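Local coordinates for protein isomerase prhC (Penicillium brasilianum, PDB 5X9J) that is an isomerase of the biosynthetic pathway to paraherquonin, a fungal meroterpenoid with a highly congested hexacyclic skeleton, at residues K91-D96 / R112-A117; T54-T59 / L140-W145. All blocks are in the same frame, centred on the assembly; numbering follows the deposited sequence.

Contact 1 (K91-D96 / R112-A117); sequences KFWIID and RAACSA
The carbonyl oxygen of Ala114 is met by three groups of strand 90-94. Trp93 N gives it a hydrogen bond of 2.9 Å, Phe92 CA adds a CA-H...O contact, and the Trp93 indole lays one face against it. Ala114 N answers with a 2.8 Å bond to Trp93 O. The indole folds back across the facing strand because its CG lies between the backbone N and the carbonyl carbon (chi1 65°). Its six-membered ring thus takes a CH-pi contact from Ala114 CB, 4.0 Å from the centroid, which suits a small methyl, while Ser116 OG stands at the ring edge. This is an antiparallel ladder: Lys91 with Ser116 and Trp93 with Ala114 are hydrogen-bonded pairs, and Phe92 with Cys115 is a non-hydrogen-bonded one. It belongs to a curled mixed sheet, consistent with the alpha+beta barrel of NTF2-like proteins. On the opposite face Phe92 CZ reaches Ala113 CB at 3.7 Å, and helix 26-43 packs on this ring through Cys38 and Ile41. Nearer Asp96 the ladder gains one more bond, Ile95 N to Arg112 O at 3.0 Å, and a water joins Ile95 O to Arg112 N. A bend at chi3 (74°) brings Arg112 NH1 within 2.6 Å of Asp96 OD2, a salt bridge whose hydrogen bond is bent, the carboxylate and guanidinium planes 79° apart; Ile95 CD1 lies over a guanidinium face. A leucine in place of Arg112 would probably leave the Asp96 carboxylate without this charged mate. Both residues border the dimer partner, Asp96 packing on Trp145 and Arg112 on Cys62 of the second subunit.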
loop_
_atom_site.group_PDB
_atom_site.type_symbol
_atom_site.label_atom_id
_atom_site.label_comp_id
_atom_site.label_asym_id
_atom_site.label_seq_id
_atom_site.Cartn_x
_atom_site.Cartn_y
_atom_site.Cartn_z
ATOM N N LYS B 91 10.317 -12.104 10.398
ATOM C CA LYS B 91 8.926 -12.368 10.744
ATOM C C LYS B 91 8.020 -11.551 9.830
ATOM O O LYS B 91 8.354 -10.417 9.477
ATOM C CB LYS B 91 8.640 -12.005 12.209
ATOM C CG LYS B 91 9.452 -12.790 13.246
ATOM C CD LYS B 91 9.314 -12.168 14.643
ATOM C CE LYS B 91 10.165 -12.905 15.694
ATOM N NZ LYS B 91 9.696 -14.302 15.940
ATOM N N PHE B 92 6.865 -12.120 9.475
ATOM C CA PHE B 92 5.894 -11.475 8.592
ATOM C C PHE B 92 4.515 -11.937 9.044
ATOM O O PHE B 92 4.266 -13.145 9.112
ATOM C CB PHE B 92 6.162 -11.854 7.130
ATOM C CG PHE B 92 5.454 -10.983 6.105
ATOM C CD1 PHE B 92 4.219 -11.355 5.585
ATOM C CD2 PHE B 92 6.044 -9.827 5.629
ATOM C CE1 PHE B 92 3.573 -10.571 4.632
ATOM C CE2 PHE B 92 5.407 -9.036 4.677
ATOM C CZ PHE B 92 4.168 -9.407 4.180
ATOM N N TRP B 93 3.632 -11.003 9.392
ATOM C CA TRP B 93 2.356 -11.398 9.971
ATOM C C TRP B 93 1.278 -10.380 9.618
ATOM O O TRP B 93 1.559 -9.191 9.446
ATOM C CB TRP B 93 2.452 -11.552 11.504
ATOM C CG TRP B 93 2.740 -10.256 12.248
ATOM C CD1 TRP B 93 1.832 -9.463 12.887
ATOM C CD2 TRP B 93 4.023 -9.631 12.444
ATOM N NE1 TRP B 93 2.463 -8.382 13.454
ATOM C CE2 TRP B 93 3.808 -8.464 13.201
ATOM C CE3 TRP B 93 5.326 -9.946 12.053
ATOM C CZ2 TRP B 93 4.849 -7.605 13.571
ATOM C CZ3 TRP B 93 6.360 -9.088 12.419
ATOM C CH2 TRP B 93 6.113 -7.934 13.170
ATOM N N ILE B 94 0.033 -10.866 9.542
ATOM C CA ILE B 94 -1.105 -10.005 9.253
ATOM C C ILE B 94 -1.443 -9.164 10.476
ATOM O O ILE B 94 -1.448 -9.658 11.615
ATOM C CB ILE B 94 -2.312 -10.848 8.805
ATOM C CG1 ILE B 94 -1.963 -11.640 7.555
ATOM C CG2 ILE B 94 -3.520 -9.960 8.525
ATOM C CD1 ILE B 94 -3.131 -12.431 7.006
ATOM N N ILE B 95 -1.695 -7.875 10.245
ATOM C CA ILE B 95 -2.129 -6.942 11.278
ATOM C C ILE B 95 -3.488 -6.383 10.880
ATOM O O ILE B 95 -3.891 -6.435 9.711
ATOM C CB ILE B 95 -1.131 -5.782 11.487
ATOM C CG1 ILE B 95 -0.977 -4.977 10.183
ATOM C CG2 ILE B 95 0.223 -6.309 11.981
ATOM C CD1 ILE B 95 -0.150 -3.676 10.317
ATOM N N ASP B 96 -4.187 -5.828 11.872
ATOM C CA ASP B 96 -5.385 -5.014 11.652
ATOM C C ASP B 96 -6.379 -5.764 10.767
ATOM O O ASP B 96 -6.796 -5.294 9.706
ATOM C CB ASP B 96 -4.997 -3.654 11.048
ATOM C CG ASP B 96 -6.160 -2.663 11.007
ATOM O OD1 ASP B 96 -7.122 -2.835 11.788
ATOM O OD2 ASP B 96 -6.109 -1.704 10.190
ATOM N N ARG B 112 -3.448 -6.046 5.346
ATOM C CA ARG B 112 -2.325 -5.337 5.928
ATOM C C ARG B 112 -1.423 -6.318 6.659
ATOM O O ARG B 112 -1.901 -7.261 7.298
ATOM C CB ARG B 112 -2.820 -4.263 6.892
ATOM C CG ARG B 112 -3.614 -3.146 6.239
ATOM C CD ARG B 112 -4.035 -2.141 7.308
ATOM N NE ARG B 112 -2.902 -1.333 7.755
ATOM C CZ ARG B 112 -2.973 -0.425 8.722
ATOM N NH1 ARG B 112 -4.120 -0.224 9.364
ATOM N NH2 ARG B 112 -1.897 0.280 9.045
ATOM N N ALA B 113 -0.114 -6.103 6.549
ATOM C CA ALA B 113 0.853 -6.978 7.186
ATOM C C ALA B 113 1.984 -6.133 7.750
ATOM O O ALA B 113 2.187 -4.977 7.360
ATOM C CB ALA B 113 1.401 -8.021 6.203
ATOM N N ALA B 114 2.704 -6.712 8.700
ATOM C CA ALA B 114 3.910 -6.112 9.239
ATOM C C ALA B 114 5.031 -7.133 9.139
ATOM O O ALA B 114 4.791 -8.339 9.060
ATOM C CB ALA B 114 3.722 -5.656 10.696
ATOM N N CYS B 115 6.261 -6.639 9.114
ATOM C CA CYS B 115 7.420 -7.511 9.085
ATOM C C CYS B 115 8.521 -6.891 9.927
ATOM O O CYS B 115 8.519 -5.687 10.209
ATOM C CB CYS B 115 7.929 -7.770 7.666
ATOM S SG CYS B 115 8.468 -6.278 6.827
ATOM N N SER B 116 9.452 -7.747 10.340
ATOM C CA SER B 116 10.590 -7.325 11.140
ATOM C C SER B 116 11.724 -8.309 10.927
ATOM O O SER B 116 11.512 -9.460 10.528
ATOM C CB SER B 116 10.249 -7.240 12.628
ATOM O OG SER B 116 9.811 -8.501 13.118
ATOM N N ALA B 117 12.936 -7.832 11.192
ATOM C CA ALA B 117 14.132 -8.653 11.078
ATOM C C ALA B 117 15.278 -7.935 11.765
ATOM O O ALA B 117 15.297 -6.701 11.851
ATOM C CB ALA B 117 14.498 -8.938 9.616
HETATM O O HOH W 1 -5.453 -6.774 7.319
#

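Contact 2 (T54-T59 / L140-W145); sequences TESCLT and LVDGIW
Thr54 meets the facing segment with every atom of its side chain. CB stands 3.7 Å from Asp142 OD1, and there the chain forks. The hydroxyl branch, OG1, donates to Asp142 OD1 at 2.7 Å, using the anti lone pair of that carboxylate oxygen; the methyl branch, CG2, lies by Val141 O and also rests on Leu140 CB at 4.0 Å. A chi1 of 65° tucks OG1 in over the backbone, on the Asp142 side, and a threonine suits the place because its hydroxyl bonds the carboxylate while its methyl packs. Its backbone joins in, Thr54 N bonding Val141 O at 2.9 Å. From here the chain turns a corner: a type I beta turn, closed by Cys57 N on Thr54 O, leads into strand 57-61, which runs parallel to strand 141-148. Ile144 N bonds Leu58 O at 3.0 Å, Ile144 also has a backbone bond with Tyr60, and Thr59 CA makes a CA-H...O contact with Ile144 O. Ile144 and Thr59 lie side by side, and Ile144 CD1 touches both Thr59 OG1 and, at 4.0 Å, Cys57 SG, a polarisable, weakly polar atom that tolerates this buried spot. Asp142 and Gly143 form a classic beta bulge, both facing Gln133. Gly143 fits because a CB there would run into the indole of Trp145, whose ring stacks on Tyr60. Strand 141-148 thus lies between strand 57-61 and strand 124-134; helix 26-43 packs on Val141 through Leu33 and on Ile144 through Phe37, while helix 73-86 meets Cys57 and Thr59 through Asn73 and Thr76.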
loop_
_atom_site.group_PDB
_atom_site.type_symbol
_atom_site.label_atom_id
_atom_site.label_comp_id
_atom_site.label_asym_id
_atom_site.label_seq_id
_atom_site.Cartn_x
_atom_site.Cartn_y
_atom_site.Cartn_z
ATOM N N THR B 54 1.630 -20.806 -8.035
ATOM C CA THR B 54 1.599 -21.395 -9.366
ATOM C C THR B 54 2.947 -21.196 -10.044
ATOM O O THR B 54 3.747 -20.338 -9.654
ATOM C CB THR B 54 0.502 -20.761 -10.211
ATOM O OG1 THR B 54 0.815 -19.376 -10.419
ATOM C CG2 THR B 54 -0.828 -20.867 -9.502
ATOM N N GLU B 55 3.199 -22.001 -11.083
ATOM C CA GLU B 55 4.457 -21.880 -11.816
ATOM C C GLU B 55 4.607 -20.512 -12.473
ATOM O O GLU B 55 5.728 -20.016 -12.621
ATOM C CB GLU B 55 4.570 -22.979 -12.878
ATOM C CG GLU B 55 5.014 -24.336 -12.331
ATOM C CD GLU B 55 5.681 -25.211 -13.389
ATOM O OE1 GLU B 55 5.966 -24.698 -14.500
ATOM O OE2 GLU B 55 5.919 -26.409 -13.105
ATOM N N SER B 56 3.504 -19.892 -12.878
ATOM C CA SER B 56 3.562 -18.609 -13.564
ATOM C C SER B 56 3.355 -17.422 -12.622
ATOM O O SER B 56 3.181 -16.298 -13.097
ATOM C CB SER B 56 2.531 -18.572 -14.695
ATOM O OG SER B 56 1.233 -18.833 -14.198
ATOM N N CYS B 57 3.390 -17.641 -11.307
ATOM C CA CYS B 57 3.128 -16.564 -10.359
ATOM C C CYS B 57 4.115 -15.417 -10.545
ATOM O O CYS B 57 5.319 -15.628 -10.698
ATOM C CB CYS B 57 3.215 -17.090 -8.922
ATOM S SG CYS B 57 2.730 -15.864 -7.658
ATOM N N LEU B 58 3.604 -14.195 -10.510
ATOM C CA LEU B 58 4.437 -13.003 -10.558
ATOM C C LEU B 58 4.229 -12.177 -9.297
ATOM O O LEU B 58 3.107 -12.069 -8.801
ATOM C CB LEU B 58 4.111 -12.155 -11.795
ATOM C CG LEU B 58 4.470 -12.789 -13.143
ATOM C CD1 LEU B 58 3.950 -11.934 -14.292
ATOM C CD2 LEU B 58 5.979 -12.968 -13.239
ATOM N N THR B 59 5.313 -11.583 -8.797
ATOM C CA THR B 59 5.287 -10.665 -7.663
ATOM C C THR B 59 5.538 -9.246 -8.164
ATOM O O THR B 59 6.554 -8.988 -8.815
ATOM C CB THR B 59 6.344 -11.041 -6.619
ATOM O OG1 THR B 59 6.120 -12.378 -6.166
ATOM C CG2 THR B 59 6.276 -10.086 -5.415
ATOM N N LEU B 140 -3.648 -22.080 -4.225
ATOM C CA LEU B 140 -2.355 -21.552 -4.626
ATOM C C LEU B 140 -2.450 -20.053 -4.879
ATOM O O LEU B 140 -3.526 -19.500 -5.111
ATOM C CB LEU B 140 -1.832 -22.257 -5.882
ATOM C CG LEU B 140 -1.534 -23.751 -5.738
ATOM C CD1 LEU B 140 -1.406 -24.389 -7.108
ATOM C CD2 LEU B 140 -0.256 -23.955 -4.953
ATOM N N VAL B 141 -1.296 -19.402 -4.855
ATOM C CA VAL B 141 -1.198 -17.979 -5.143
ATOM C C VAL B 141 -0.698 -17.825 -6.572
ATOM O O VAL B 141 0.336 -18.398 -6.940
ATOM C CB VAL B 141 -0.270 -17.272 -4.138
ATOM C CG1 VAL B 141 -0.057 -15.836 -4.550
ATOM C CG2 VAL B 141 -0.864 -17.355 -2.706
ATOM N N ASP B 142 -1.438 -17.069 -7.384
ATOM C CA ASP B 142 -1.083 -16.852 -8.785
ATOM C C ASP B 142 -0.587 -15.439 -9.059
ATOM O O ASP B 142 -0.004 -15.197 -10.125
ATOM C CB ASP B 142 -2.294 -17.167 -9.688
ATOM C CG ASP B 142 -1.957 -17.141 -11.189
ATOM O OD1 ASP B 142 -0.913 -17.694 -11.613
ATOM O OD2 ASP B 142 -2.751 -16.547 -11.951
ATOM N N GLY B 143 -0.793 -14.509 -8.130
ATOM C CA GLY B 143 -0.292 -13.155 -8.259
ATOM C C GLY B 143 -0.136 -12.495 -6.901
ATOM O O GLY B 143 -0.941 -12.728 -5.997
ATOM N N ILE B 144 0.908 -11.684 -6.745
ATOM C CA ILE B 144 1.210 -10.997 -5.493
ATOM C C ILE B 144 1.529 -9.546 -5.823
ATOM O O ILE B 144 2.390 -9.276 -6.666
ATOM C CB ILE B 144 2.403 -11.638 -4.754
ATOM C CG1 ILE B 144 2.141 -13.117 -4.484
ATOM C CG2 ILE B 144 2.708 -10.887 -3.446
ATOM C CD1 ILE B 144 3.416 -13.937 -4.270
ATOM N N TRP B 145 0.834 -8.621 -5.167
ATOM C CA TRP B 145 1.160 -7.202 -5.212
ATOM C C TRP B 145 1.515 -6.769 -3.801
ATOM O O TRP B 145 0.791 -7.096 -2.855
ATOM C CB TRP B 145 -0.018 -6.376 -5.741
ATOM C CG TRP B 145 -0.366 -6.707 -7.169
ATOM C CD1 TRP B 145 -0.025 -5.993 -8.287
ATOM C CD2 TRP B 145 -1.107 -7.851 -7.628
ATOM N NE1 TRP B 145 -0.515 -6.627 -9.415
ATOM C CE2 TRP B 145 -1.185 -7.761 -9.038
ATOM C CE3 TRP B 145 -1.711 -8.938 -6.987
ATOM C CZ2 TRP B 145 -1.842 -8.720 -9.816
ATOM C CZ3 TRP B 145 -2.368 -9.886 -7.756
ATOM C CH2 TRP B 145 -2.428 -9.770 -9.162
HETATM O O HOH W 2 0.853 -15.473 -13.436
HETATM O O HOH W 3 0.766 -13.671 -11.911
#

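In the fold
Contacts 1 and 2 belong to one curled sheet but sit on opposite sides of the chain's centre, their centres about 20 Å apart. Each is partly buried, and helix 26-43 packs on both, as strand 124-134 lies beside both. Contact 1 pairs strands close in sequence as a regular antiparallel ladder, with aromatic packing along it and an ion pair at its end. Contact 2 brings together distant parts of the chain in parallel, with fewer direct backbone bonds and a threonine–aspartate bond at the turn. The dimer connects them indirectly: Trp145 of contact 2 packs on Thr99 of the second subunit, and the ion-pair end of contact 1 also borders that subunit.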